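PDB 1L3I: probable cobalt-precorrin-6B C(15)-methyltransferase (decarboxylating) from Methanothermobacter thermautotrophicus, which probably catalyses methylation of C-15 in cobalt-precorrin-6B using S-adenosyl-L-methionine, followed by decarboxylation at C-12, to give cobalt-precorrin-7 for cobalamin synthesis. Local coordinates for residues A[33-38]-A[100-105]; A[55-60]-A[83-88]; A[115-120]-A[145-150]; A[153-158]-A[181-186]. All blocks are in the same frame, centred on the assembly; numbering follows the deposited sequence.

Contacts 1, 2 and 4 sit on one mixed sheet whose strands run in the order 84-88, 57-62, 36-40, 101-106, 128-134, 170-183, 155-167. Contact 2 pairs strands at one outer margin, contact 1 the central pair, and contact 4 the other margin. The centres of contacts 1 and 2 are about 10 Å apart, and those of contacts 2 and 4 about 24 Å. Along the chain, contact 2 falls within the span that contact 1 closes; contacts 3 and 4 follow in series. Contact 3 packs two helices beside the sheet, meeting contact 1 through Ile-120 and contact 4 through Leu-147. Contacts 1 and 2 help build the parallel part; contact 4's hairpin pairs with a second subunit.

Contact 1: residues A[33-38]-A[100-105]; sequences KNDVAV and DIDIAV
Asp-35 lies against Asp-102, its OD1 3.4 Å from CB of Asp-102, with the carboxylate planes turned 38° to one another. Like charges are near here, Asp-35 OD1 to Asp-102 OD2 being 3.6 Å, and long, weak ion pairs to Arg-129 and Lys-125 may ease the repulsion. Next, Val-36 N donates to Asp-102 OD2 over 2.9 Å; OD2 accepts on its anti lone pair, away from the other carboxylate oxygen. With alanine in place of Asp-102, the Val-36 amide would probably lose this acceptor and Lys-125 its weak charge partner. Val-36 O takes two consecutive amides, Asp-102 N at 2.8 Å and Ile-103 N at 3.3 Å, as the chain turns its corner at Asp-102. Ala-37 then pairs with Ile-103, CB to CB 3.8 Å. Val-38 N bonds Ile-103 O at 2.9 Å, and Val-38 O receives Val-105 N in a bond straight to 174°. With chi1 63°, CG1 of Val-38 is placed between N and C, where it meets Ile-101 CD1 at 3.5 Å. The parallel ladder joins strands 36-40 and 101-106, neighbours in the middle of the Rossmann-like sheet of AdoMet-dependent methyltransferases.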
loop_
_atom_site.group_PDB
_atom_site.type_symbol
_atom_site.label_atom_id
_atom_site.label_comp_id
_atom_site.label_asym_id
_atom_site.label_seq_id
_atom_site.Cartn_x
_atom_site.Cartn_y
_atom_site.Cartn_z
ATOM N N LYS A 33 -29.089 -15.374 7.899
ATOM C CA LYS A 33 -30.332 -14.893 8.479
ATOM C C LYS A 33 -30.710 -15.454 9.841
ATOM O O LYS A 33 -31.585 -14.918 10.507
ATOM C CB LYS A 33 -31.471 -15.088 7.490
ATOM C CG LYS A 33 -31.439 -14.093 6.326
ATOM C CD LYS A 33 -32.655 -14.304 5.435
ATOM C CE LYS A 33 -32.811 -13.194 4.391
ATOM N NZ LYS A 33 -34.209 -13.203 3.853
ATOM N N ASN A 34 -30.059 -16.528 10.264
ATOM C CA ASN A 34 -30.347 -17.130 11.567
ATOM C C ASN A 34 -29.185 -16.930 12.526
ATOM O O ASN A 34 -29.104 -17.592 13.561
ATOM C CB ASN A 34 -30.613 -18.637 11.437
ATOM C CG ASN A 34 -31.817 -18.943 10.569
ATOM O OD1 ASN A 34 -32.700 -18.094 10.371
ATOM N ND2 ASN A 34 -31.850 -20.159 10.020
ATOM N N ASP A 35 -28.278 -16.026 12.164
ATOM C CA ASP A 35 -27.114 -15.750 12.989
ATOM C C ASP A 35 -27.376 -14.680 14.019
ATOM O O ASP A 35 -28.169 -13.761 13.798
ATOM C CB ASP A 35 -25.926 -15.325 12.123
ATOM C CG ASP A 35 -25.251 -16.492 11.432
ATOM O OD1 ASP A 35 -25.383 -17.628 11.938
ATOM O OD2 ASP A 35 -24.572 -16.277 10.393
ATOM N N VAL A 36 -26.688 -14.812 15.143
ATOM C CA VAL A 36 -26.773 -13.862 16.243
ATOM C C VAL A 36 -25.383 -13.232 16.255
ATOM O O VAL A 36 -24.386 -13.941 16.376
ATOM C CB VAL A 36 -27.035 -14.567 17.597
ATOM C CG1 VAL A 36 -27.018 -13.550 18.736
ATOM C CG2 VAL A 36 -28.357 -15.301 17.560
ATOM N N ALA A 37 -25.303 -11.921 16.091
ATOM C CA ALA A 37 -24.016 -11.269 16.051
ATOM C C ALA A 37 -23.853 -10.229 17.127
ATOM O O ALA A 37 -24.833 -9.713 17.653
ATOM C CB ALA A 37 -23.822 -10.631 14.683
ATOM N N VAL A 38 -22.602 -9.937 17.468
ATOM C CA VAL A 38 -22.297 -8.895 18.447
ATOM C C VAL A 38 -21.239 -7.985 17.834
ATOM O O VAL A 38 -20.282 -8.458 17.222
ATOM C CB VAL A 38 -21.806 -9.454 19.820
ATOM C CG1 VAL A 38 -20.511 -10.210 19.671
ATOM C CG2 VAL A 38 -21.623 -8.320 20.808
ATOM N N ASP A 100 -25.476 -16.723 23.333
ATOM C CA ASP A 100 -24.337 -17.155 22.529
ATOM C C ASP A 100 -24.387 -16.525 21.142
ATOM O O ASP A 100 -25.470 -16.247 20.614
ATOM C CB ASP A 100 -24.270 -18.687 22.445
ATOM C CG ASP A 100 -23.816 -19.331 23.750
ATOM O OD1 ASP A 100 -23.279 -18.635 24.650
ATOM O OD2 ASP A 100 -23.997 -20.562 23.874
ATOM N N ILE A 101 -23.214 -16.344 20.545
ATOM C CA ILE A 101 -23.102 -15.697 19.244
ATOM C C ILE A 101 -22.485 -16.536 18.136
ATOM O O ILE A 101 -21.643 -17.394 18.372
ATOM C CB ILE A 101 -22.253 -14.408 19.366
ATOM C CG1 ILE A 101 -20.893 -14.774 19.987
ATOM C CG2 ILE A 101 -22.994 -13.357 20.206
ATOM C CD1 ILE A 101 -19.948 -13.647 20.135
ATOM N N ASP A 102 -22.883 -16.233 16.913
ATOM C CA ASP A 102 -22.379 -16.910 15.733
ATOM C C ASP A 102 -21.283 -16.048 15.121
ATOM O O ASP A 102 -20.338 -16.568 14.525
ATOM C CB ASP A 102 -23.499 -17.095 14.723
ATOM C CG ASP A 102 -24.603 -17.990 15.244
ATOM O OD1 ASP A 102 -24.337 -19.201 15.419
ATOM O OD2 ASP A 102 -25.723 -17.490 15.502
ATOM N N ILE A 103 -21.430 -14.731 15.268
ATOM C CA ILE A 103 -20.485 -13.772 14.727
ATOM C C ILE A 103 -20.122 -12.724 15.776
ATOM O O ILE A 103 -20.988 -12.191 16.470
ATOM C CB ILE A 103 -21.083 -13.037 13.503
ATOM C CG1 ILE A 103 -21.431 -14.026 12.395
ATOM C CG2 ILE A 103 -20.127 -11.976 12.984
ATOM C CD1 ILE A 103 -22.320 -13.429 11.329
ATOM N N ALA A 104 -18.837 -12.424 15.880
ATOM C CA ALA A 104 -18.349 -11.414 16.802
ATOM C C ALA A 104 -17.339 -10.518 16.074
ATOM O O ALA A 104 -16.310 -10.991 15.571
ATOM C CB ALA A 104 -17.690 -12.064 18.006
ATOM N N VAL A 105 -17.668 -9.233 15.975
ATOM C CA VAL A 105 -16.794 -8.238 15.353
ATOM C C VAL A 105 -16.349 -7.282 16.457
ATOM O O VAL A 105 -17.182 -6.689 17.171
ATOM C CB VAL A 105 -17.507 -7.430 14.251
ATOM C CG1 VAL A 105 -16.569 -6.321 13.701
ATOM C CG2 VAL A 105 -17.981 -8.380 13.144
#

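Contact 2: residues A[55-60]-A[83-88]; sequences VRRVYA and NVTLME
Val-58, Tyr-59 and Ala-60 stand in parallel register with Val-84, Thr-85 and Leu-86, and the backbone bonds run from Val-58 and Ala-60 to Asn-83, Thr-85 and Met-87. Val-58 N donates to Asn-83 O at 3.0 Å, Thr-85 N to Val-58 O at 2.8 Å, Ala-60 N to Thr-85 O at 3.0 Å and Met-87 N to Ala-60 O at 2.8 Å. A side-chain bond extends the ladder at its start: Asn-83 ND2 reaches Arg-56 O at 3.3 Å, in its own amide plane but 70° above that of the carbonyl, and it also donates to Ala-52 O.

Among the remaining polar and flat groups, Arg-57 folds back because chi2 (66°) and chi3 (69°) are both bent. Its CD stands 3.1 Å from Asn-83 O and beside Thr-85 OG1, Asn-83 CA lies over one guanidinium face, and the same CD covers a face of the Tyr-59 ring near its rim. Shortening Arg-57 to alanine is likely to uncover that ring face and the Asn-83 backbone.

Apolar contacts are split by face. Tyr-59 and Thr-85 lie side by side, ring CD2 3.7 Å from Thr-85 CB, while Ala-60 CB meets Leu-86 CD2 at 3.9 Å under helices 46-52 and 65-77. Strand 57-62, helix 65-77 and strand 84-88 form a beta-alpha-beta crossover, and the first strand ends at Asp-62, which binds S-adenosyl-L-methionine.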
loop_
_atom_site.group_PDB
_atom_site.type_symbol
_atom_site.label_atom_id
_atom_site.label_comp_id
_atom_site.label_asym_id
_atom_site.label_seq_id
_atom_site.Cartn_x
_atom_site.Cartn_y
_atom_site.Cartn_z
ATOM N N VAL A 55 -28.498 -10.507 9.523
ATOM C CA VAL A 55 -28.629 -11.531 10.549
ATOM C C VAL A 55 -29.949 -11.419 11.313
ATOM O O VAL A 55 -30.753 -10.509 11.069
ATOM C CB VAL A 55 -27.402 -11.548 11.525
ATOM C CG1 VAL A 55 -26.124 -11.753 10.756
ATOM C CG2 VAL A 55 -27.328 -10.275 12.332
ATOM N N ARG A 56 -30.167 -12.353 12.235
ATOM C CA ARG A 56 -31.394 -12.375 13.031
ATOM C C ARG A 56 -31.394 -11.322 14.139
ATOM O O ARG A 56 -32.320 -10.526 14.229
ATOM C CB ARG A 56 -31.613 -13.786 13.604
ATOM C CG ARG A 56 -32.877 -13.980 14.462
ATOM C CD ARG A 56 -33.151 -15.457 14.748
ATOM N NE ARG A 56 -31.914 -16.216 14.937
ATOM C CZ ARG A 56 -31.750 -17.244 15.766
ATOM N NH1 ARG A 56 -32.751 -17.666 16.524
ATOM N NH2 ARG A 56 -30.563 -17.852 15.844
ATOM N N ARG A 57 -30.347 -11.302 14.956
ATOM C CA ARG A 57 -30.245 -10.351 16.051
ATOM C C ARG A 57 -28.806 -9.842 16.176
ATOM O O ARG A 57 -27.854 -10.625 16.065
ATOM C CB ARG A 57 -30.706 -11.019 17.364
ATOM C CG ARG A 57 -30.475 -10.231 18.655
ATOM C CD ARG A 57 -31.296 -8.938 18.763
ATOM N NE ARG A 57 -32.738 -9.167 18.921
ATOM C CZ ARG A 57 -33.679 -8.217 18.881
ATOM N NH1 ARG A 57 -33.355 -6.941 18.693
ATOM N NH2 ARG A 57 -34.954 -8.539 19.020
ATOM N N VAL A 58 -28.654 -8.532 16.365
ATOM C CA VAL A 58 -27.343 -7.927 16.514
ATOM C C VAL A 58 -27.316 -7.228 17.856
ATOM O O VAL A 58 -28.289 -6.587 18.239
ATOM C CB VAL A 58 -27.052 -6.843 15.420
ATOM C CG1 VAL A 58 -25.637 -6.309 15.566
ATOM C CG2 VAL A 58 -27.235 -7.397 14.031
ATOM N N TYR A 59 -26.227 -7.403 18.595
ATOM C CA TYR A 59 -26.026 -6.745 19.883
ATOM C C TYR A 59 -24.892 -5.740 19.674
ATOM O O TYR A 59 -23.747 -6.134 19.452
ATOM C CB TYR A 59 -25.618 -7.772 20.940
ATOM C CG TYR A 59 -26.716 -8.716 21.316
ATOM C CD1 TYR A 59 -26.880 -9.922 20.637
ATOM C CD2 TYR A 59 -27.642 -8.383 22.308
ATOM C CE1 TYR A 59 -27.942 -10.771 20.930
ATOM C CE2 TYR A 59 -28.704 -9.223 22.616
ATOM C CZ TYR A 59 -28.853 -10.410 21.922
ATOM O OH TYR A 59 -29.911 -11.231 22.213
ATOM N N ALA A 60 -25.212 -4.447 19.685
ATOM C CA ALA A 60 -24.224 -3.385 19.482
ATOM C C ALA A 60 -23.833 -2.748 20.820
ATOM O O ALA A 60 -24.645 -2.123 21.486
ATOM C CB ALA A 60 -24.772 -2.338 18.534
ATOM N N ASN A 83 -34.084 -5.211 15.038
ATOM C CA ASN A 83 -33.438 -6.472 15.446
ATOM C C ASN A 83 -32.076 -6.195 16.089
ATOM O O ASN A 83 -31.248 -7.101 16.245
ATOM C CB ASN A 83 -33.257 -7.425 14.252
ATOM C CG ASN A 83 -32.282 -6.893 13.206
ATOM O OD1 ASN A 83 -32.161 -5.683 13.001
ATOM N ND2 ASN A 83 -31.598 -7.806 12.520
ATOM N N VAL A 84 -31.857 -4.937 16.454
ATOM C CA VAL A 84 -30.614 -4.499 17.068
ATOM C C VAL A 84 -30.846 -4.110 18.532
ATOM O O VAL A 84 -31.721 -3.303 18.844
ATOM C CB VAL A 84 -29.996 -3.284 16.299
ATOM C CG1 VAL A 84 -28.769 -2.766 17.027
ATOM C CG2 VAL A 84 -29.631 -3.680 14.877
ATOM N N THR A 85 -30.064 -4.701 19.420
ATOM C CA THR A 85 -30.147 -4.410 20.839
ATOM C C THR A 85 -28.928 -3.574 21.187
ATOM O O THR A 85 -27.806 -4.077 21.188
ATOM C CB THR A 85 -30.139 -5.702 21.670
ATOM O OG1 THR A 85 -31.225 -6.541 21.256
ATOM C CG2 THR A 85 -30.277 -5.393 23.148
ATOM N N LEU A 86 -29.144 -2.279 21.385
ATOM C CA LEU A 86 -28.072 -1.349 21.742
ATOM C C LEU A 86 -27.757 -1.477 23.224
ATOM O O LEU A 86 -28.660 -1.545 24.048
ATOM C CB LEU A 86 -28.484 0.088 21.396
ATOM C CG LEU A 86 -28.535 0.372 19.898
ATOM C CD1 LEU A 86 -29.454 1.521 19.626
ATOM C CD2 LEU A 86 -27.140 0.658 19.383
HETATM N N MSE A 87 -26.477 -1.507 23.559
HETATM C CA MSE A 87 -26.064 -1.645 24.940
HETATM C C MSE A 87 -24.940 -0.687 25.297
HETATM O O MSE A 87 -23.812 -0.848 24.815
HETATM C CB MSE A 87 -25.593 -3.072 25.201
HETATM C CG MSE A 87 -26.605 -4.129 24.842
HETATM SE SE MSE A 87 -25.958 -5.890 25.293
HETATM C CE MSE A 87 -25.005 -6.267 23.673
ATOM N N GLU A 88 -25.243 0.325 26.108
ATOM C CA GLU A 88 -24.212 1.260 26.513
ATOM C C GLU A 88 -23.481 0.637 27.681
ATOM O O GLU A 88 -24.105 0.066 28.574
ATOM C CB GLU A 88 -24.778 2.608 26.937
ATOM C CG GLU A 88 -23.674 3.608 27.232
ATOM C CD GLU A 88 -24.130 4.783 28.056
ATOM O OE1 GLU A 88 -25.206 5.347 27.768
ATOM O OE2 GLU A 88 -23.395 5.164 28.995
#

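Contact 3: residues A[115-120]-A[145-150]; sequences EILRII and ECLRDL
Leu-117 reaches from helix 113-122 toward helix 137-149, touching the segment 145-150 at CB and at CD1. At the root, CB stands 4.2 Å from CD1 of Leu-150. CG comes next, set beside the backbone N by chi1 -73°, and serves mainly to aim the branch. Beyond it CD1, anti to CA (chi2 -179°), meets Cys-146 CB at 3.9 Å and Leu-147 CG at 4.0 Å. The two leucine side chains cross at about a right angle, so a methyl of one abuts the branch point of the other. Ile-130 and Val-132 of strand 128-134 also touch Leu-117, and Ile-130 touches Leu-147 as well.

A second set of contacts forms one residue on. Leu-150 lays both methyls against Arg-118: its CD1 sits 3.9 Å from Arg-118 N, and its CD2 is 3.9 Å from Arg-118 CG, on the aliphatic stem. Leu-150 is the first residue to leave helical geometry, and Lys-121 NZ, from the end of helix 113-122, is hydrogen-bonded to its carbonyl O.

The contact is made by aliphatic side-chain atoms, with Leu-150 CD1 also against the Arg-118 backbone; it is modest, burying 203 Å². CA atoms of Leu-117 and Leu-147 are 7.4 Å apart. This is the side-by-side packing of two helices over one face of the Rossmann-like sheet, with strand 128-134 beneath.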
loop_
_atom_site.group_PDB
_atom_site.type_symbol
_atom_site.label_atom_id
_atom_site.label_comp_id
_atom_site.label_asym_id
_atom_site.label_seq_id
_atom_site.Cartn_x
_atom_site.Cartn_y
_atom_site.Cartn_z
ATOM N N GLU A 115 -9.408 -9.594 27.443
ATOM C CA GLU A 115 -10.582 -9.951 28.244
ATOM C C GLU A 115 -11.797 -10.172 27.348
ATOM O O GLU A 115 -12.517 -11.163 27.497
ATOM C CB GLU A 115 -10.870 -8.824 29.236
ATOM C CG GLU A 115 -11.988 -9.089 30.209
ATOM C CD GLU A 115 -12.216 -7.928 31.170
ATOM O OE1 GLU A 115 -11.472 -6.915 31.094
ATOM O OE2 GLU A 115 -13.145 -8.031 32.010
ATOM N N ILE A 116 -12.023 -9.211 26.446
ATOM C CA ILE A 116 -13.121 -9.204 25.485
ATOM C C ILE A 116 -13.075 -10.470 24.649
ATOM O O ILE A 116 -14.101 -11.120 24.459
ATOM C CB ILE A 116 -13.011 -7.968 24.550
ATOM C CG1 ILE A 116 -13.328 -6.693 25.324
ATOM C CG2 ILE A 116 -13.937 -8.091 23.336
ATOM C CD1 ILE A 116 -13.063 -5.436 24.516
ATOM N N LEU A 117 -11.887 -10.836 24.176
ATOM C CA LEU A 117 -11.747 -12.042 23.360
ATOM C C LEU A 117 -12.014 -13.333 24.141
ATOM O O LEU A 117 -12.798 -14.168 23.692
ATOM C CB LEU A 117 -10.376 -12.095 22.679
ATOM C CG LEU A 117 -10.140 -11.142 21.511
ATOM C CD1 LEU A 117 -8.741 -11.397 21.004
ATOM C CD2 LEU A 117 -11.178 -11.330 20.404
ATOM N N ARG A 118 -11.404 -13.475 25.321
ATOM C CA ARG A 118 -11.603 -14.655 26.165
ATOM C C ARG A 118 -13.088 -14.885 26.381
ATOM O O ARG A 118 -13.545 -16.013 26.302
ATOM C CB ARG A 118 -10.954 -14.476 27.528
ATOM C CG ARG A 118 -9.468 -14.741 27.584
ATOM C CD ARG A 118 -9.017 -14.609 29.017
ATOM N NE ARG A 118 -7.579 -14.645 29.185
ATOM C CZ ARG A 118 -6.890 -13.746 29.880
ATOM N NH1 ARG A 118 -7.513 -12.719 30.465
ATOM N NH2 ARG A 118 -5.570 -13.886 30.045
ATOM N N ILE A 119 -13.816 -13.810 26.682
ATOM C CA ILE A 119 -15.269 -13.870 26.885
ATOM C C ILE A 119 -15.967 -14.273 25.590
ATOM O O ILE A 119 -16.857 -15.114 25.611
ATOM C CB ILE A 119 -15.853 -12.505 27.386
ATOM C CG1 ILE A 119 -15.279 -12.142 28.763
ATOM C CG2 ILE A 119 -17.377 -12.529 27.396
ATOM C CD1 ILE A 119 -15.602 -10.725 29.219
ATOM N N ILE A 120 -15.599 -13.654 24.467
ATOM C CA ILE A 120 -16.230 -14.007 23.191
ATOM C C ILE A 120 -16.020 -15.501 22.931
ATOM O O ILE A 120 -16.906 -16.168 22.427
ATOM C CB ILE A 120 -15.688 -13.170 21.977
ATOM C CG1 ILE A 120 -16.205 -11.725 22.035
ATOM C CG2 ILE A 120 -16.121 -13.813 20.657
ATOM C CD1 ILE A 120 -15.653 -10.817 20.952
ATOM N N GLU A 145 -1.746 -13.131 19.079
ATOM C CA GLU A 145 -1.294 -13.915 20.229
ATOM C C GLU A 145 -2.502 -14.432 21.017
ATOM O O GLU A 145 -2.663 -15.633 21.201
ATOM C CB GLU A 145 -0.362 -13.081 21.146
ATOM C CG GLU A 145 0.217 -13.874 22.360
ATOM C CD GLU A 145 1.356 -13.157 23.107
ATOM O OE1 GLU A 145 1.115 -12.065 23.688
ATOM O OE2 GLU A 145 2.492 -13.704 23.137
ATOM N N CYS A 146 -3.385 -13.529 21.417
ATOM C CA CYS A 146 -4.563 -13.917 22.174
ATOM C C CYS A 146 -5.395 -14.982 21.498
ATOM O O CYS A 146 -5.699 -15.994 22.112
ATOM C CB CYS A 146 -5.428 -12.708 22.470
ATOM S SG CYS A 146 -4.719 -11.699 23.773
ATOM N N LEU A 147 -5.735 -14.775 20.231
ATOM C CA LEU A 147 -6.543 -15.749 19.532
ATOM C C LEU A 147 -5.840 -17.087 19.364
ATOM O O LEU A 147 -6.494 -18.125 19.398
ATOM C CB LEU A 147 -7.027 -15.202 18.197
ATOM C CG LEU A 147 -8.201 -14.226 18.299
ATOM C CD1 LEU A 147 -8.412 -13.534 16.976
ATOM C CD2 LEU A 147 -9.453 -14.968 18.726
ATOM N N ARG A 148 -4.518 -17.078 19.201
ATOM C CA ARG A 148 -3.771 -18.338 19.080
ATOM C C ARG A 148 -3.842 -19.064 20.412
ATOM O O ARG A 148 -4.145 -20.253 20.468
ATOM C CB ARG A 148 -2.296 -18.106 18.746
ATOM C CG ARG A 148 -1.954 -18.380 17.299
ATOM C CD ARG A 148 -0.524 -18.019 17.013
ATOM N NE ARG A 148 -0.353 -17.500 15.651
ATOM C CZ ARG A 148 0.809 -17.476 15.010
ATOM N NH1 ARG A 148 1.909 -17.945 15.603
ATOM N NH2 ARG A 148 0.871 -17.012 13.769
ATOM N N ASP A 149 -3.590 -18.306 21.476
ATOM C CA ASP A 149 -3.601 -18.813 22.836
ATOM C C ASP A 149 -4.949 -19.395 23.246
ATOM O O ASP A 149 -5.021 -20.234 24.142
ATOM C CB ASP A 149 -3.180 -17.718 23.812
ATOM C CG ASP A 149 -1.739 -17.283 23.632
ATOM O OD1 ASP A 149 -1.031 -17.852 22.752
ATOM O OD2 ASP A 149 -1.299 -16.374 24.374
ATOM N N LEU A 150 -6.016 -18.944 22.596
ATOM C CA LEU A 150 -7.349 -19.447 22.909
ATOM C C LEU A 150 -7.669 -20.639 22.025
ATOM O O LEU A 150 -8.795 -21.130 22.017
ATOM C CB LEU A 150 -8.395 -18.346 22.758
ATOM C CG LEU A 150 -8.246 -17.150 23.690
ATOM C CD1 LEU A 150 -9.321 -16.120 23.381
ATOM C CD2 LEU A 150 -8.314 -17.589 25.151
#

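Contact 4: residues A[153-158]-A[181-186]; sequences DVNITE and LIYTGV
Asn-155 and Tyr-183 exchange both backbone bonds of a hydrogen-bonded antiparallel pair: Asn-155 N donates to Tyr-183 O at 2.9 Å, and Tyr-183 N to Asn-155 O, also at 2.9 Å. The next such pair repeats the pattern, with Thr-157 N to Leu-181 O at 3.0 Å and Leu-181 N to Thr-157 O at 2.8 Å. Between them, Ile-156 and Ile-182 make the non-hydrogen-bonded pair, their side chains alongside each other, and Val-154 CG1 packs on Ile-182 CG2. Asp-153 O lies near Gly-185 N, but the angle is too poor for a bond and Gly-185 is poorly ordered.

The ring of Tyr-183 folds back over the partner strand because chi1 (58°) sets CG between N and C. A CH-pi contact results: Asn-155 CB stands 3.6 Å from the ring centroid, 25° off the normal, while Thr-157 OG1 is at the ring's edge. One water binds three atoms here, donating to Ile-156 O at 3.0 Å and bonding Thr-157 OG1 at 2.8 Å and Tyr-183 OH at 3.0 Å. It thus joins both strands and gives the two hydroxyls a common polar partner. Thr-184 OG1 is hydrogen-bonded to the backbone N of Ile-130.

These bonds pair strands 155-167 and 170-183 at the hairpin's base, the end away from its turn. Strand 170-183 bonds on to strand 128-134, helix 137-149 covers the side of Val-154 and Ile-182, and helix 19-29 covers Leu-181. Thr-157 and Glu-158 pair antiparallel with a strand of the second subunit, so the sheet continues across the interface.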
loop_
_atom_site.group_PDB
_atom_site.type_symbol
_atom_site.label_atom_id
_atom_site.label_comp_id
_atom_site.label_asym_id
_atom_site.label_seq_id
_atom_site.Cartn_x
_atom_site.Cartn_y
_atom_site.Cartn_z
ATOM N N ASP A 153 -7.442 -20.860 14.854
ATOM C CA ASP A 153 -6.570 -20.793 13.688
ATOM C C ASP A 153 -6.749 -19.318 13.293
ATOM O O ASP A 153 -7.836 -18.916 12.858
ATOM C CB ASP A 153 -7.088 -21.705 12.583
ATOM C CG ASP A 153 -6.155 -21.784 11.368
ATOM O OD1 ASP A 153 -5.715 -20.726 10.835
ATOM O OD2 ASP A 153 -5.883 -22.915 10.921
ATOM N N VAL A 154 -5.697 -18.526 13.509
ATOM C CA VAL A 154 -5.710 -17.084 13.242
ATOM C C VAL A 154 -5.149 -16.626 11.904
ATOM O O VAL A 154 -4.152 -17.163 11.421
ATOM C CB VAL A 154 -4.926 -16.341 14.307
ATOM C CG1 VAL A 154 -5.135 -14.861 14.163
ATOM C CG2 VAL A 154 -5.335 -16.812 15.676
ATOM N N ASN A 155 -5.768 -15.594 11.336
ATOM C CA ASN A 155 -5.325 -15.020 10.068
ATOM C C ASN A 155 -5.317 -13.502 10.151
ATOM O O ASN A 155 -6.048 -12.934 10.961
ATOM C CB ASN A 155 -6.250 -15.433 8.932
ATOM C CG ASN A 155 -6.136 -16.892 8.607
ATOM O OD1 ASN A 155 -5.248 -17.302 7.852
ATOM N ND2 ASN A 155 -7.012 -17.705 9.205
ATOM N N ILE A 156 -4.477 -12.846 9.342
ATOM C CA ILE A 156 -4.417 -11.379 9.330
ATOM C C ILE A 156 -4.345 -10.854 7.904
ATOM O O ILE A 156 -3.579 -11.373 7.094
ATOM C CB ILE A 156 -3.205 -10.798 10.167
ATOM C CG1 ILE A 156 -3.226 -9.260 10.132
ATOM C CG2 ILE A 156 -1.878 -11.324 9.631
ATOM C CD1 ILE A 156 -2.285 -8.580 11.068
ATOM N N THR A 157 -5.177 -9.875 7.580
ATOM C CA THR A 157 -5.162 -9.242 6.269
ATOM C C THR A 157 -5.064 -7.744 6.466
ATOM O O THR A 157 -5.826 -7.170 7.241
ATOM C CB THR A 157 -6.420 -9.538 5.484
ATOM O OG1 THR A 157 -6.485 -10.935 5.236
ATOM C CG2 THR A 157 -6.434 -8.797 4.171
ATOM N N GLU A 158 -4.103 -7.110 5.801
ATOM C CA GLU A 158 -3.929 -5.672 5.908
ATOM C C GLU A 158 -4.324 -5.001 4.603
ATOM O O GLU A 158 -3.768 -5.314 3.547
ATOM C CB GLU A 158 -2.490 -5.334 6.225
ATOM C CG GLU A 158 -2.315 -3.864 6.506
ATOM C CD GLU A 158 -1.710 -3.589 7.855
ATOM O OE1 GLU A 158 -1.506 -4.536 8.653
ATOM O OE2 GLU A 158 -1.422 -2.405 8.110
ATOM N N LEU A 181 -7.403 -6.820 9.510
ATOM C CA LEU A 181 -8.511 -7.626 9.990
ATOM C C LEU A 181 -7.916 -8.945 10.456
ATOM O O LEU A 181 -7.278 -9.655 9.667
ATOM C CB LEU A 181 -9.553 -7.893 8.895
ATOM C CG LEU A 181 -10.305 -6.689 8.325
ATOM C CD1 LEU A 181 -11.284 -7.175 7.281
ATOM C CD2 LEU A 181 -11.027 -5.930 9.422
ATOM N N ILE A 182 -7.996 -9.194 11.766
ATOM C CA ILE A 182 -7.498 -10.427 12.360
ATOM C C ILE A 182 -8.747 -11.300 12.549
ATOM O O ILE A 182 -9.671 -10.924 13.276
ATOM C CB ILE A 182 -6.765 -10.159 13.707
ATOM C CG1 ILE A 182 -5.519 -9.312 13.472
ATOM C CG2 ILE A 182 -6.374 -11.475 14.378
ATOM C CD1 ILE A 182 -5.780 -7.849 13.346
ATOM N N TYR A 183 -8.795 -12.450 11.884
ATOM C CA TYR A 183 -9.969 -13.305 11.971
ATOM C C TYR A 183 -9.655 -14.775 12.234
ATOM O O TYR A 183 -8.582 -15.272 11.871
ATOM C CB TYR A 183 -10.837 -13.131 10.719
ATOM C CG TYR A 183 -10.121 -13.446 9.424
ATOM C CD1 TYR A 183 -10.296 -14.688 8.809
ATOM C CD2 TYR A 183 -9.198 -12.557 8.869
ATOM C CE1 TYR A 183 -9.583 -15.034 7.669
ATOM C CE2 TYR A 183 -8.478 -12.899 7.732
ATOM C CZ TYR A 183 -8.663 -14.144 7.152
ATOM O OH TYR A 183 -7.917 -14.518 6.057
ATOM N N THR A 184 -10.622 -15.459 12.848
ATOM C CA THR A 184 -10.502 -16.869 13.232
ATOM C C THR A 184 -10.909 -17.930 12.204
ATOM O O THR A 184 -11.495 -17.619 11.154
ATOM C CB THR A 184 -11.246 -17.149 14.572
ATOM O OG1 THR A 184 -12.640 -16.859 14.423
ATOM C CG2 THR A 184 -10.688 -16.278 15.698
ATOM N N GLY A 185 -10.621 -19.190 12.567
ATOM C CA GLY A 185 -10.892 -20.370 11.743
ATOM C C GLY A 185 -12.303 -20.712 11.279
ATOM O O GLY A 185 -13.249 -19.933 11.457
ATOM N N VAL A 186 -12.443 -21.940 10.757
ATOM C CA VAL A 186 -13.701 -22.461 10.192
ATOM C C VAL A 186 -14.955 -22.237 11.071
ATOM O O VAL A 186 -14.900 -22.508 12.297
ATOM C CB VAL A 186 -13.598 -23.983 9.789
ATOM C CG1 VAL A 186 -14.369 -24.258 8.492
ATOM C CG2 VAL A 186 -12.140 -24.423 9.653
HETATM O O HOH W 1 -5.188 -13.392 5.581
#